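PDB 1XI3: thiamine-phosphate synthase from Pyrococcus furiosus, which probably joins a thiazole phosphate to a pyrimidine diphosphate to make thiamine phosphate, with magnesium as cofactor. Local coordinates for residues M45-A50 with Y56-T61. Residues are numbered along the deposited sequence; the frame is centred on the assembly and turned at random.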
ATOM      1  N   MET A  45      -7.914  11.380   1.619  1.00  7.75           N
ATOM      2  CA  MET A  45      -7.393  10.710   2.771  1.00  7.68           C
ATOM      3  C   MET A  45      -5.893  10.529   2.630  1.00  9.88           C
ATOM      4  O   MET A  45      -5.435   9.817   1.751  1.00  9.44           O
ATOM      5  CB  MET A  45      -8.049   9.343   2.958  1.00 10.50           C
ATOM      6  CG  MET A  45      -7.640   8.645   4.219  1.00 10.90           C
ATOM      7  SD  MET A  45      -8.510   7.079   4.574  1.00 11.41           S
ATOM      8  CE  MET A  45      -7.695   5.980   3.445  1.00 12.45           C
ATOM      9  N   ARG A  46      -5.135  11.154   3.529  1.00  9.54           N
ATOM     10  CA  ARG A  46      -3.667  11.123   3.439  1.00 11.70           C
ATOM     11  C   ARG A  46      -3.157  10.693   4.815  1.00 12.14           C
ATOM     12  O   ARG A  46      -3.119  11.502   5.755  1.00 14.52           O
ATOM     13  CB  ARG A  46      -3.126  12.498   3.038  1.00 11.87           C
ATOM     14  CG  ARG A  46      -1.621  12.559   2.922  1.00 15.82           C
ATOM     15  CD  ARG A  46      -1.138  13.897   2.469  1.00 19.76           C
ATOM     16  NE  ARG A  46       0.315  13.876   2.478  1.00 26.07           N
ATOM     17  CZ  ARG A  46       1.076  14.144   3.540  1.00 32.46           C
ATOM     18  NH1 ARG A  46       0.525  14.467   4.711  1.00 31.76           N
ATOM     19  NH2 ARG A  46       2.414  14.091   3.427  1.00 34.70           N
ATOM     20  N   ILE A  47      -2.814   9.411   4.933  1.00 12.79           N
ATOM     21  CA  ILE A  47      -2.365   8.814   6.202  1.00 11.78           C
ATOM     22  C   ILE A  47      -0.943   8.239   6.039  1.00 13.73           C
ATOM     23  O   ILE A  47      -0.716   7.415   5.172  1.00 14.39           O
ATOM     24  CB  ILE A  47      -3.280   7.706   6.621  1.00 13.94           C
ATOM     25  CG1 ILE A  47      -4.717   8.231   6.803  1.00 14.15           C
ATOM     26  CG2 ILE A  47      -2.806   7.093   7.894  1.00 16.59           C
ATOM     27  CD1 ILE A  47      -5.704   7.166   7.035  1.00 14.10           C
ATOM     28  N   LYS A  48      -0.026   8.704   6.867  1.00 17.73           N
ATOM     29  CA  LYS A  48       1.348   8.143   6.958  1.00 21.60           C
ATOM     30  C   LYS A  48       1.431   7.189   8.149  1.00 18.33           C
ATOM     31  O   LYS A  48       0.892   7.477   9.209  1.00 24.54           O
ATOM     32  CB  LYS A  48       2.328   9.286   7.181  1.00 25.01           C
ATOM     33  N   ASN A  49       2.101   6.060   7.969  1.00 25.57           N
ATOM     34  CA  ASN A  49       2.475   5.190   9.073  1.00 29.13           C
ATOM     35  C   ASN A  49       1.299   4.675   9.892  1.00 28.05           C
ATOM     36  O   ASN A  49       1.295   4.781  11.132  1.00 31.62           O
ATOM     37  CB  ASN A  49       3.469   5.910   9.994  1.00 31.24           C
ATOM     38  CG  ASN A  49       4.683   6.417   9.251  1.00 34.87           C
ATOM     39  OD1 ASN A  49       4.956   7.631   9.220  1.00 40.87           O
ATOM     40  ND2 ASN A  49       5.415   5.501   8.629  1.00 39.73           N
ATOM     41  N   ALA A  50       0.293   4.143   9.206  1.00 19.30           N
ATOM     42  CA  ALA A  50      -0.746   3.337   9.838  1.00 17.98           C
ATOM     43  C   ALA A  50      -0.855   2.006   9.102  1.00 14.59           C
ATOM     44  O   ALA A  50      -0.582   1.936   7.913  1.00 15.13           O
ATOM     45  CB  ALA A  50      -2.058   4.036   9.774  1.00 17.05           C
ATOM     46  N   TYR A  56      -7.925   1.043   5.579  1.00 11.23           N
ATOM     47  CA  TYR A  56      -9.098   0.484   4.975  1.00 12.25           C
ATOM     48  C   TYR A  56     -10.338   0.850   5.776  1.00 11.91           C
ATOM     49  O   TYR A  56     -11.331   1.303   5.206  1.00 13.34           O
ATOM     50  CB  TYR A  56      -8.961  -1.034   4.877  1.00 11.70           C
ATOM     51  CG  TYR A  56     -10.250  -1.738   4.541  1.00 12.39           C
ATOM     52  CD1 TYR A  56     -10.942  -2.455   5.501  1.00 14.85           C
ATOM     53  CD2 TYR A  56     -10.771  -1.656   3.285  1.00 14.44           C
ATOM     54  CE1 TYR A  56     -12.152  -3.045   5.197  1.00 17.47           C
ATOM     55  CE2 TYR A  56     -11.992  -2.272   2.963  1.00 15.97           C
ATOM     56  CZ  TYR A  56     -12.634  -2.969   3.912  1.00 17.75           C
ATOM     57  OH  TYR A  56     -13.831  -3.556   3.566  1.00 21.24           O
ATOM     58  N   GLU A  57     -10.293   0.676   7.093  1.00 13.65           N
ATOM     59  CA  GLU A  57     -11.491   0.973   7.914  1.00 14.60           C
ATOM     60  C   GLU A  57     -11.889   2.448   7.858  1.00 12.00           C
ATOM     61  O   GLU A  57     -13.071   2.784   7.719  1.00 13.14           O
ATOM     62  CB  GLU A  57     -11.263   0.546   9.346  1.00 16.71           C
ATOM     63  CG  GLU A  57     -11.260  -0.966   9.518  1.00 21.95           C
ATOM     64  CD  GLU A  57     -10.691  -1.433  10.862  1.00 28.75           C
ATOM     65  OE1 GLU A  57     -10.112  -0.607  11.628  1.00 37.40           O
ATOM     66  OE2 GLU A  57     -10.790  -2.657  11.151  1.00 33.11           O
ATOM     67  N   ILE A  58     -10.896   3.332   7.985  1.00 12.09           N
ATOM     68  CA  ILE A  58     -11.158   4.781   7.890  1.00 12.33           C
ATOM     69  C   ILE A  58     -11.646   5.126   6.461  1.00 10.88           C
ATOM     70  O   ILE A  58     -12.574   5.941   6.249  1.00 10.83           O
ATOM     71  CB  ILE A  58      -9.912   5.584   8.301  1.00 11.96           C
ATOM     72  CG1 ILE A  58      -9.592   5.321   9.782  1.00 15.12           C
ATOM     73  CG2 ILE A  58     -10.140   7.097   8.035  1.00 12.40           C
ATOM     74  CD1 ILE A  58      -8.341   5.992  10.234  1.00 16.35           C
ATOM     75  N   GLY A  59     -11.010   4.519   5.477  1.00 11.03           N
ATOM     76  CA  GLY A  59     -11.378   4.769   4.095  1.00  8.95           C
ATOM     77  C   GLY A  59     -12.830   4.417   3.789  1.00  9.63           C
ATOM     78  O   GLY A  59     -13.510   5.100   3.024  1.00 10.99           O
ATOM     79  N   LYS A  60     -13.280   3.297   4.356  1.00 11.32           N
ATOM     80  CA  LYS A  60     -14.645   2.866   4.133  1.00 13.94           C
ATOM     81  C   LYS A  60     -15.604   3.926   4.699  1.00 12.23           C
ATOM     82  O   LYS A  60     -16.599   4.292   4.047  1.00 13.50           O
ATOM     83  CB  LYS A  60     -14.866   1.507   4.768  1.00 14.30           C
ATOM     84  CG  LYS A  60     -14.148   0.373   4.063  1.00 20.22           C
ATOM     85  CD  LYS A  60     -15.018  -0.283   3.045  1.00 26.80           C
ATOM     86  N   THR A  61     -15.304   4.412   5.896  1.00 11.74           N
ATOM     87  CA  THR A  61     -16.137   5.450   6.512  1.00 12.64           C
ATOM     88  C   THR A  61     -16.149   6.742   5.690  1.00 11.94           C
ATOM     89  O   THR A  61     -17.184   7.329   5.433  1.00 12.40           O
ATOM     90  CB  THR A  61     -15.700   5.732   7.955  1.00 14.60           C
ATOM     91  OG1 THR A  61     -15.830   4.521   8.717  1.00 14.65           O
ATOM     92  CG2 THR A  61     -16.606   6.819   8.578  1.00 15.78           C
TER
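Met45 reaches Gly59 and Ile58 as an almost straight rod, with CG anti to the backbone N (chi1 -175°) and SD continuing the extension, before a bend about the last torsion (chi3 77°) lays the methyl against the helix. The sulfur does most of the touching: Met45 SD lies 3.7 Å from Gly59 N and 3.8 Å from Ile58 CG2. Beside it, Met45 CE rests 3.9 Å from Gly59 CA. Glycine lets the thioether come this close to the backbone, since a beta carbon at that position would crowd Met45 CE. Ile58 divides its branches between the end of the strand and the loop. CG2, anti to its own backbone N, meets the sulfur of Met45, whereas the CG1 arm is directed at Ile47, where Ile58 CD1 comes to 4.3 Å from Ile47 CD1, a looser contact between methyl ends. The interface is thus small and apolar, burying 138 Å², and the CA atoms of Met45 and Gly59 remain 7.3 Å apart. Cut back to an alanine here, the side chain of Met45 would probably leave a gap beside Gly59 and strip Ile58 CG2 of its sulfur neighbour. Met45 to Lys48 are predicted to help bind the pyrimidine diphosphate. In the TIM barrel this is the turn of a beta-alpha unit: strand 42-45 ends at Met45, which is backbone-bonded to Phe74 and Asp76 of the adjacent strand, and helix 52-68 returns along the outside. The side chain of Met45 also touches Val81 of helix 79-85, and those of Ile47 and Ile58 touch Glu28 of helix 28-37, placing the contact between the two flanking helices.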